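O-methyltransferase, putative (Bacillus cereus, PDB 3DUW) probably catalyses the transfer of a methyl group from S-adenosylmethionine to an oxygen of its acceptor substrate, and binds the product S-adenosylhomocysteine. Local coordinates at residues Val17-Asp22 against Thr73-Arg78; Glu26-Val31 against Ile103-Leu108; Gln51-Ile56 against Val162-Asn167. All coordinates share one frame; numbering follows the deposited sequence.

Contact 1: Val17-Asp22 against Thr73-Arg78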
loop_
_atom_site.group_PDB
_atom_site.type_symbol
_atom_site.label_atom_id
_atom_site.label_comp_id
_atom_site.label_asym_id
_atom_site.label_seq_id
_atom_site.Cartn_x
_atom_site.Cartn_y
_atom_site.Cartn_z
ATOM N N VAL A 17 9.497 -1.094 -16.166
ATOM C CA VAL A 17 10.534 -0.283 -15.556
ATOM C C VAL A 17 10.944 -0.675 -14.139
ATOM O O VAL A 17 12.130 -0.691 -13.828
ATOM C CB VAL A 17 10.135 1.216 -15.558
ATOM C CG1 VAL A 17 9.871 1.678 -16.979
ATOM C CG2 VAL A 17 8.907 1.436 -14.694
ATOM N N LEU A 18 9.975 -1.012 -13.294
ATOM C CA LEU A 18 10.267 -1.330 -11.896
ATOM C C LEU A 18 10.447 -2.789 -11.510
ATOM O O LEU A 18 10.942 -3.074 -10.418
ATOM C CB LEU A 18 9.183 -0.732 -10.994
ATOM C CG LEU A 18 8.936 0.776 -11.081
ATOM C CD1 LEU A 18 7.869 1.170 -10.072
ATOM C CD2 LEU A 18 10.224 1.536 -10.805
ATOM N N ILE A 19 10.047 -3.710 -12.379
ATOM C CA ILE A 19 10.162 -5.126 -12.048
ATOM C C ILE A 19 11.005 -5.882 -13.069
ATOM O O ILE A 19 10.537 -6.201 -14.162
ATOM C CB ILE A 19 8.760 -5.773 -11.945
ATOM C CG1 ILE A 19 7.898 -4.976 -10.959
ATOM C CG2 ILE A 19 8.878 -7.227 -11.494
ATOM C CD1 ILE A 19 6.468 -5.479 -10.825
ATOM N N PRO A 20 12.268 -6.174 -12.722
ATOM C CA PRO A 20 13.159 -6.898 -13.634
ATOM C C PRO A 20 12.548 -8.221 -14.087
ATOM O O PRO A 20 11.812 -8.870 -13.338
ATOM C CB PRO A 20 14.417 -7.099 -12.795
ATOM C CG PRO A 20 14.430 -5.877 -11.924
ATOM C CD PRO A 20 12.984 -5.774 -11.497
ATOM N N LYS A 21 12.852 -8.614 -15.320
ATOM C CA LYS A 21 12.342 -9.862 -15.871
ATOM C C LYS A 21 12.688 -11.009 -14.926
ATOM O O LYS A 21 13.787 -11.058 -14.369
ATOM C CB LYS A 21 12.943 -10.112 -17.259
ATOM C CG LYS A 21 12.475 -9.124 -18.321
ATOM C CD LYS A 21 10.984 -9.274 -18.604
ATOM C CE LYS A 21 10.487 -8.217 -19.580
ATOM N NZ LYS A 21 11.200 -8.266 -20.887
ATOM N N ASP A 22 11.738 -11.921 -14.741
ATOM C CA ASP A 22 11.924 -13.059 -13.848
ATOM C C ASP A 22 11.427 -14.329 -14.535
ATOM O O ASP A 22 10.230 -14.611 -14.533
ATOM C CB ASP A 22 11.135 -12.834 -12.557
ATOM C CG ASP A 22 11.466 -13.849 -11.485
ATOM O OD1 ASP A 22 11.636 -15.039 -11.819
ATOM O OD2 ASP A 22 11.548 -13.460 -10.301
ATOM N N THR A 73 2.277 -16.390 -3.238
ATOM C CA THR A 73 3.063 -17.047 -2.203
ATOM C C THR A 73 4.553 -16.811 -2.403
ATOM O O THR A 73 5.286 -16.564 -1.446
ATOM C CB THR A 73 2.804 -18.557 -2.213
ATOM O OG1 THR A 73 1.427 -18.801 -2.532
ATOM C CG2 THR A 73 3.116 -19.157 -0.854
ATOM N N ILE A 74 5.002 -16.904 -3.650
ATOM C CA ILE A 74 6.408 -16.688 -3.968
ATOM C C ILE A 74 6.811 -15.235 -3.686
ATOM O O ILE A 74 7.874 -14.976 -3.118
ATOM C CB ILE A 74 6.685 -17.069 -5.438
ATOM C CG1 ILE A 74 6.589 -18.592 -5.581
ATOM C CG2 ILE A 74 8.055 -16.566 -5.870
ATOM C CD1 ILE A 74 6.522 -19.083 -7.011
ATOM N N TRP A 75 5.960 -14.286 -4.069
ATOM C CA TRP A 75 6.257 -12.882 -3.803
ATOM C C TRP A 75 6.376 -12.657 -2.297
ATOM O O TRP A 75 7.286 -11.970 -1.834
ATOM C CB TRP A 75 5.157 -11.970 -4.353
ATOM C CG TRP A 75 5.227 -11.709 -5.830
ATOM C CD1 TRP A 75 4.412 -12.229 -6.793
ATOM C CD2 TRP A 75 6.126 -10.818 -6.504
ATOM N NE1 TRP A 75 4.742 -11.711 -8.025
ATOM C CE2 TRP A 75 5.791 -10.842 -7.876
ATOM C CE3 TRP A 75 7.181 -9.997 -6.082
ATOM C CZ2 TRP A 75 6.473 -10.078 -8.830
ATOM C CZ3 TRP A 75 7.860 -9.234 -7.032
ATOM C CH2 TRP A 75 7.500 -9.284 -8.390
ATOM N N LEU A 76 5.450 -13.234 -1.537
ATOM C CA LEU A 76 5.460 -13.093 -0.085
ATOM C C LEU A 76 6.702 -13.729 0.534
ATOM O O LEU A 76 7.382 -13.117 1.359
ATOM C CB LEU A 76 4.206 -13.735 0.517
ATOM C CG LEU A 76 2.875 -13.024 0.244
ATOM C CD1 LEU A 76 1.718 -13.931 0.613
ATOM C CD2 LEU A 76 2.814 -11.733 1.046
ATOM N N ALA A 77 6.998 -14.957 0.124
ATOM C CA ALA A 77 8.152 -15.670 0.657
ATOM C C ALA A 77 9.459 -14.943 0.360
ATOM O O ALA A 77 10.381 -14.950 1.175
ATOM C CB ALA A 77 8.198 -17.078 0.091
ATOM N N ARG A 78 9.541 -14.309 -0.802
ATOM C CA ARG A 78 10.754 -13.596 -1.165
ATOM C C ARG A 78 10.970 -12.338 -0.333
ATOM O O ARG A 78 12.034 -11.721 -0.398
ATOM C CB ARG A 78 10.737 -13.265 -2.655
ATOM C CG ARG A 78 10.995 -14.475 -3.529
ATOM C CD ARG A 78 10.903 -14.134 -4.997
ATOM N NE ARG A 78 11.398 -15.227 -5.824
ATOM C CZ ARG A 78 11.402 -15.212 -7.152
ATOM N NH1 ARG A 78 10.934 -14.161 -7.805
ATOM N NH2 ARG A 78 11.882 -16.249 -7.826
HETATM O O HOH W 1 13.647 -15.651 -9.972
#
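D22 and R78 form a salt bridge, with R78 NH1 giving a hydrogen bond of 2.7 Å to D22 OD2. The bond is bent, 149° at the hydrogen, but the carboxylate and guanidinium lie only 16° from coplanar and OD2 is met on its syn side. One water completes the pairing: it donates to D22 OD1 and accepts a weak bond from R78 NH2. R78 reaches across with a nearly straight side chain, chi2 and chi3 both close to anti, and I74 CG2 lies over one face of its guanidinium, 3.6 Å above the plane but off toward the rim. D22 is also the N-cap of helix 23-34, its OD1 taking the backbone N of L25, so one carboxylate both caps that helix and pairs with the arginine. The setting is the Rossmann-like methyltransferase fold, where the link after helix 4-18 passes over helix 71-77 near the cofactor. Deeper in, I19 CG2 rests against the edge of the W75 ring, in its plane, 4.0 Å from CH2. K48 of helix 44-57 touches both side chains, Y71 meets W75 edge-to-face, and the W75 side chain lies about 7 Å from the bound S-adenosylhomocysteine.

Contact 2: Glu26-Val31 against Ile103-Leu108; sequences EEVLQV and IERANL
Over one face of the R105 guanidinium sits V31 CG2, 4.0 Å from NH2, while V28 CG2 approaches the edge of the same group near its plane, 4.2 Å from NH1. A water also occupies the edge, in plane, accepting from R105 NH1 at 2.9 Å. That water donates in turn to E27 OE1 and so bridges the two groups. With E27 OE1 4.9 Å from R105 NE, the opposite charges are not in direct contact, though they are near enough that some mutual attraction is likely. The carboxylate and guanidinium planes stand 75° apart. What E27 touches is the aliphatic part of the arginine, with OE1 3.7 Å from R105 CD. Beyond CD, the bend at chi3 (-48°) swings the guanidinium toward the two valines. N102, one turn earlier on the same helix, accepts a direct hydrogen bond from R105 NH1 through OD1, which should restrict rotation of the group. Helix 93-105 finishes in a Schellman motif: N107 takes a positive phi of 57°, and L108 N and N107 N bond back to I103 O and E104 O. From that last turn R105 spans to helix 23-34, one of the N-terminal helices that precede the first strand of the Rossmann-like core. V28 is buried and also meets N102 and, on helix 71-77, I74; I74 touches A106 and L108 as well.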
loop_
_atom_site.group_PDB
_atom_site.type_symbol
_atom_site.label_atom_id
_atom_site.label_comp_id
_atom_site.label_asym_id
_atom_site.label_seq_id
_atom_site.Cartn_x
_atom_site.Cartn_y
_atom_site.Cartn_z
ATOM N N GLU A 26 7.708 -16.311 -14.656
ATOM C CA GLU A 26 7.085 -16.476 -15.963
ATOM C C GLU A 26 6.677 -17.939 -16.108
ATOM O O GLU A 26 5.588 -18.242 -16.591
ATOM C CB GLU A 26 8.059 -16.099 -17.080
ATOM C CG GLU A 26 8.178 -14.605 -17.337
ATOM C CD GLU A 26 9.154 -14.285 -18.449
ATOM O OE1 GLU A 26 9.106 -14.960 -19.502
ATOM O OE2 GLU A 26 9.966 -13.355 -18.275
ATOM N N GLU A 27 7.558 -18.843 -15.687
ATOM C CA GLU A 27 7.270 -20.272 -15.764
ATOM C C GLU A 27 6.065 -20.600 -14.898
ATOM O O GLU A 27 5.191 -21.367 -15.298
ATOM C CB GLU A 27 8.451 -21.104 -15.266
ATOM C CG GLU A 27 9.661 -21.141 -16.165
ATOM C CD GLU A 27 10.741 -22.043 -15.603
ATOM O OE1 GLU A 27 11.152 -21.830 -14.440
ATOM O OE2 GLU A 27 11.177 -22.966 -16.319
ATOM N N VAL A 28 6.034 -20.026 -13.697
ATOM C CA VAL A 28 4.934 -20.267 -12.771
ATOM C C VAL A 28 3.589 -19.959 -13.426
ATOM O O VAL A 28 2.672 -20.778 -13.390
ATOM C CB VAL A 28 5.090 -19.411 -11.486
ATOM C CG1 VAL A 28 3.836 -19.503 -10.629
ATOM C CG2 VAL A 28 6.299 -19.887 -10.693
ATOM N N LEU A 29 3.473 -18.782 -14.033
ATOM C CA LEU A 29 2.224 -18.402 -14.678
ATOM C C LEU A 29 1.911 -19.284 -15.894
ATOM O O LEU A 29 0.749 -19.589 -16.161
ATOM C CB LEU A 29 2.266 -16.921 -15.076
ATOM C CG LEU A 29 2.326 -15.942 -13.894
ATOM C CD1 LEU A 29 2.559 -14.527 -14.409
ATOM C CD2 LEU A 29 1.036 -16.028 -13.086
ATOM N N GLN A 30 2.945 -19.695 -16.623
ATOM C CA GLN A 30 2.752 -20.560 -17.785
ATOM C C GLN A 30 2.229 -21.926 -17.350
ATOM O O GLN A 30 1.344 -22.493 -17.990
ATOM C CB GLN A 30 4.062 -20.741 -18.549
ATOM C CG GLN A 30 4.516 -19.508 -19.311
ATOM C CD GLN A 30 5.926 -19.648 -19.853
ATOM O OE1 GLN A 30 6.428 -18.764 -20.550
ATOM N NE2 GLN A 30 6.574 -20.759 -19.533
ATOM N N VAL A 31 2.785 -22.459 -16.264
ATOM C CA VAL A 31 2.343 -23.752 -15.756
ATOM C C VAL A 31 0.907 -23.638 -15.242
ATOM O O VAL A 31 0.082 -24.509 -15.502
ATOM C CB VAL A 31 3.278 -24.256 -14.632
ATOM C CG1 VAL A 31 2.692 -25.498 -13.972
ATOM C CG2 VAL A 31 4.654 -24.565 -15.212
ATOM N N ILE A 103 6.449 -23.506 -6.142
ATOM C CA ILE A 103 7.230 -23.030 -5.011
ATOM C C ILE A 103 8.581 -23.743 -4.976
ATOM O O ILE A 103 9.608 -23.138 -4.664
ATOM C CB ILE A 103 6.457 -23.255 -3.693
ATOM C CG1 ILE A 103 5.248 -22.313 -3.656
ATOM C CG2 ILE A 103 7.363 -23.013 -2.494
ATOM C CD1 ILE A 103 4.296 -22.566 -2.510
ATOM N N GLU A 104 8.579 -25.028 -5.319
ATOM C CA GLU A 104 9.811 -25.810 -5.341
ATOM C C GLU A 104 10.728 -25.330 -6.461
ATOM O O GLU A 104 11.941 -25.214 -6.273
ATOM C CB GLU A 104 9.492 -27.295 -5.536
ATOM C CG GLU A 104 10.720 -28.183 -5.691
ATOM C CD GLU A 104 11.628 -28.140 -4.480
ATOM O OE1 GLU A 104 11.167 -28.509 -3.378
ATOM O OE2 GLU A 104 12.802 -27.741 -4.628
ATOM N N ARG A 105 10.150 -25.042 -7.625
ATOM C CA ARG A 105 10.939 -24.578 -8.757
ATOM C C ARG A 105 11.563 -23.221 -8.440
ATOM O O ARG A 105 12.600 -22.859 -8.996
ATOM C CB ARG A 105 10.072 -24.483 -10.019
ATOM C CG ARG A 105 10.852 -24.748 -11.311
ATOM C CD ARG A 105 9.969 -24.765 -12.557
ATOM N NE ARG A 105 8.772 -25.583 -12.389
ATOM C CZ ARG A 105 7.579 -25.090 -12.068
ATOM N NH1 ARG A 105 7.427 -23.785 -11.893
ATOM N NH2 ARG A 105 6.545 -25.896 -11.903
ATOM N N ALA A 106 10.924 -22.477 -7.541
ATOM C CA ALA A 106 11.414 -21.165 -7.134
ATOM C C ALA A 106 12.382 -21.307 -5.954
ATOM O O ALA A 106 12.858 -20.314 -5.407
ATOM C CB ALA A 106 10.242 -20.263 -6.752
ATOM N N ASN A 107 12.666 -22.550 -5.576
ATOM C CA ASN A 107 13.576 -22.855 -4.471
ATOM C C ASN A 107 13.153 -22.208 -3.156
ATOM O O ASN A 107 13.974 -21.616 -2.456
ATOM C CB ASN A 107 15.003 -22.417 -4.821
ATOM C CG ASN A 107 15.575 -23.182 -5.996
ATOM O OD1 ASN A 107 15.596 -24.414 -5.999
ATOM N ND2 ASN A 107 16.047 -22.455 -7.001
ATOM N N LEU A 108 11.874 -22.342 -2.816
ATOM C CA LEU A 108 11.344 -21.758 -1.589
ATOM C C LEU A 108 10.598 -22.762 -0.719
ATOM O O LEU A 108 9.984 -22.385 0.279
ATOM C CB LEU A 108 10.414 -20.591 -1.934
ATOM C CG LEU A 108 11.100 -19.360 -2.534
ATOM C CD1 LEU A 108 10.060 -18.463 -3.182
ATOM C CD2 LEU A 108 11.869 -18.611 -1.452
HETATM O O HOH W 2 9.363 -21.683 -12.198
#

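Contact 3: Gln51-Ile56 against Val162-Asn167; sequences QLLVQI and VIIGDN
L53 CD2 is the methyl that carries this contact. It meets I164 CD1 at 3.7 Å, the two side chains lying end on end with each terminal methyl directed at the other, and the same methyl lies 4.1 Å from V162 CG1. I164 CG1 stands slightly farther back, 4.0 Å from L53 CD2. The leucine gets there by having CG anti to the backbone N (chi1 -164°), which sends the branch off helix 44-57 toward the sheet. On strand 162-166 the alternation of a beta strand does the sorting: V162 and I164 point their side chains at the helix, while I163 between them points away from it. All three touching residues are buried.

The strand is held in place by its neighbours in the mixed sheet of the Rossmann-like methyltransferase fold. Backbone hydrogen bonds join V162 and I164 to I137 of strand 136-139 on one flank, and I163 to A219 of strand 214-221 on the other. Side chains from both flanking strands widen the apolar patch: F136 and M218 touch L53, and F138 and M218 touch I164. L50, one helical turn before L53, packs on I164 too. The second subunit closes over this region, its own L53 packing on L53 and its I56 on V162, so the helix-to-sheet core runs on into the dimer interface.

With aliphatic carbon alone meeting across the two segments, cohesion here comes from dispersion and the exclusion of water. Farther along the strand the character changes: D166 and N167 lie near D140, an arrangement consistent with the divalent-cation site of related O-methyltransferases.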
loop_
_atom_site.group_PDB
_atom_site.type_symbol
_atom_site.label_atom_id
_atom_site.label_comp_id
_atom_site.label_asym_id
_atom_site.label_seq_id
_atom_site.Cartn_x
_atom_site.Cartn_y
_atom_site.Cartn_z
ATOM N N GLN A 51 5.349 -8.180 -1.429
ATOM C CA GLN A 51 6.722 -8.481 -1.046
ATOM C C GLN A 51 7.335 -7.315 -0.276
ATOM O O GLN A 51 7.948 -7.502 0.775
ATOM C CB GLN A 51 7.556 -8.760 -2.290
ATOM C CG GLN A 51 8.990 -9.146 -2.009
ATOM C CD GLN A 51 9.738 -9.421 -3.285
ATOM O OE1 GLN A 51 10.063 -8.506 -4.031
ATOM N NE2 GLN A 51 9.990 -10.689 -3.558
ATOM N N LEU A 52 7.173 -6.109 -0.807
ATOM C CA LEU A 52 7.727 -4.931 -0.160
ATOM C C LEU A 52 7.095 -4.682 1.203
ATOM O O LEU A 52 7.790 -4.311 2.147
ATOM C CB LEU A 52 7.557 -3.706 -1.064
ATOM C CG LEU A 52 8.410 -3.740 -2.340
ATOM C CD1 LEU A 52 8.001 -2.607 -3.267
ATOM C CD2 LEU A 52 9.891 -3.648 -1.980
ATOM N N LEU A 53 5.788 -4.900 1.325
ATOM C CA LEU A 53 5.136 -4.673 2.607
ATOM C C LEU A 53 5.668 -5.663 3.639
ATOM O O LEU A 53 5.848 -5.319 4.808
ATOM C CB LEU A 53 3.617 -4.807 2.475
ATOM C CG LEU A 53 2.819 -4.216 3.643
ATOM C CD1 LEU A 53 3.171 -2.740 3.826
ATOM C CD2 LEU A 53 1.329 -4.391 3.378
ATOM N N VAL A 54 5.919 -6.896 3.207
ATOM C CA VAL A 54 6.466 -7.912 4.098
ATOM C C VAL A 54 7.847 -7.457 4.581
ATOM O O VAL A 54 8.176 -7.592 5.759
ATOM C CB VAL A 54 6.586 -9.274 3.373
ATOM C CG1 VAL A 54 7.522 -10.205 4.138
ATOM C CG2 VAL A 54 5.207 -9.908 3.247
ATOM N N GLN A 55 8.643 -6.897 3.675
ATOM C CA GLN A 55 9.979 -6.431 4.035
ATOM C C GLN A 55 9.907 -5.227 4.968
ATOM O O GLN A 55 10.684 -5.125 5.917
ATOM C CB GLN A 55 10.774 -6.079 2.774
ATOM C CG GLN A 55 10.926 -7.252 1.815
ATOM C CD GLN A 55 11.697 -6.905 0.559
ATOM O OE1 GLN A 55 11.426 -5.896 -0.091
ATOM N NE2 GLN A 55 12.653 -7.752 0.201
ATOM N N ILE A 56 8.965 -4.324 4.708
ATOM C CA ILE A 56 8.806 -3.134 5.535
ATOM C C ILE A 56 8.440 -3.523 6.959
ATOM O O ILE A 56 8.968 -2.965 7.921
ATOM C CB ILE A 56 7.729 -2.198 4.952
ATOM C CG1 ILE A 56 8.229 -1.619 3.630
ATOM C CG2 ILE A 56 7.407 -1.082 5.937
ATOM C CD1 ILE A 56 7.178 -0.884 2.840
ATOM N N VAL A 162 -0.151 -7.349 10.361
ATOM C CA VAL A 162 -0.705 -6.684 9.190
ATOM C C VAL A 162 -1.621 -7.672 8.475
ATOM O O VAL A 162 -1.268 -8.839 8.302
ATOM C CB VAL A 162 0.408 -6.251 8.210
ATOM C CG1 VAL A 162 -0.207 -5.730 6.910
ATOM C CG2 VAL A 162 1.274 -5.182 8.851
ATOM N N ILE A 163 -2.803 -7.208 8.086
ATOM C CA ILE A 163 -3.756 -8.043 7.366
ATOM C C ILE A 163 -4.092 -7.362 6.047
ATOM O O ILE A 163 -4.479 -6.191 6.026
ATOM C CB ILE A 163 -5.072 -8.230 8.159
ATOM C CG1 ILE A 163 -4.790 -8.922 9.495
ATOM C CG2 ILE A 163 -6.064 -9.048 7.334
ATOM C CD1 ILE A 163 -5.987 -8.966 10.434
ATOM N N ILE A 164 -3.915 -8.083 4.946
ATOM C CA ILE A 164 -4.248 -7.555 3.631
ATOM C C ILE A 164 -5.377 -8.411 3.088
ATOM O O ILE A 164 -5.269 -9.641 3.068
ATOM C CB ILE A 164 -3.072 -7.662 2.637
ATOM C CG1 ILE A 164 -1.923 -6.746 3.069
ATOM C CG2 ILE A 164 -3.551 -7.300 1.230
ATOM C CD1 ILE A 164 -2.247 -5.267 2.985
ATOM N N GLY A 165 -6.466 -7.763 2.679
ATOM C CA GLY A 165 -7.593 -8.474 2.098
ATOM C C GLY A 165 -7.697 -8.027 0.652
ATOM O O GLY A 165 -7.942 -6.853 0.386
ATOM N N ASP A 166 -7.502 -8.948 -0.283
ATOM C CA ASP A 166 -7.556 -8.622 -1.703
ATOM C C ASP A 166 -8.969 -8.720 -2.270
ATOM O O ASP A 166 -9.848 -9.365 -1.684
ATOM C CB ASP A 166 -6.631 -9.580 -2.469
ATOM C CG ASP A 166 -6.330 -9.120 -3.892
ATOM O OD1 ASP A 166 -6.350 -7.897 -4.150
ATOM O OD2 ASP A 166 -6.039 -9.990 -4.748
ATOM N N ASN A 167 -9.173 -8.054 -3.406
ATOM C CA ASN A 167 -10.434 -8.092 -4.135
ATOM C C ASN A 167 -11.644 -7.661 -3.316
ATOM O O ASN A 167 -12.664 -8.358 -3.278
ATOM C CB ASN A 167 -10.642 -9.508 -4.682
ATOM C CG ASN A 167 -9.394 -10.053 -5.356
ATOM O OD1 ASN A 167 -8.819 -11.050 -4.913
ATOM N ND2 ASN A 167 -8.961 -9.393 -6.425
#

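How the contacts relate
From the N terminus, contact 1 closes the first loop, bringing the segment after helix 4-18 to helix 71-77. Contact 2 starts on the next helix, 23-34, and closes on the end of helix 93-105; contact 3 starts on helix 44-57 and closes last, on strand 162-166. Each begins before the previous loop has shut, so every pair crosses and none nests. Contacts 1 and 2 meet along helix 71-77, where T73 packs on I103. Contacts 1 and 3 meet where L76 packs on V54, and both reach the second subunit. Contacts 2 and 3 stay about 8 Å apart at their nearest atoms, with helix 71-77 touching parts of both.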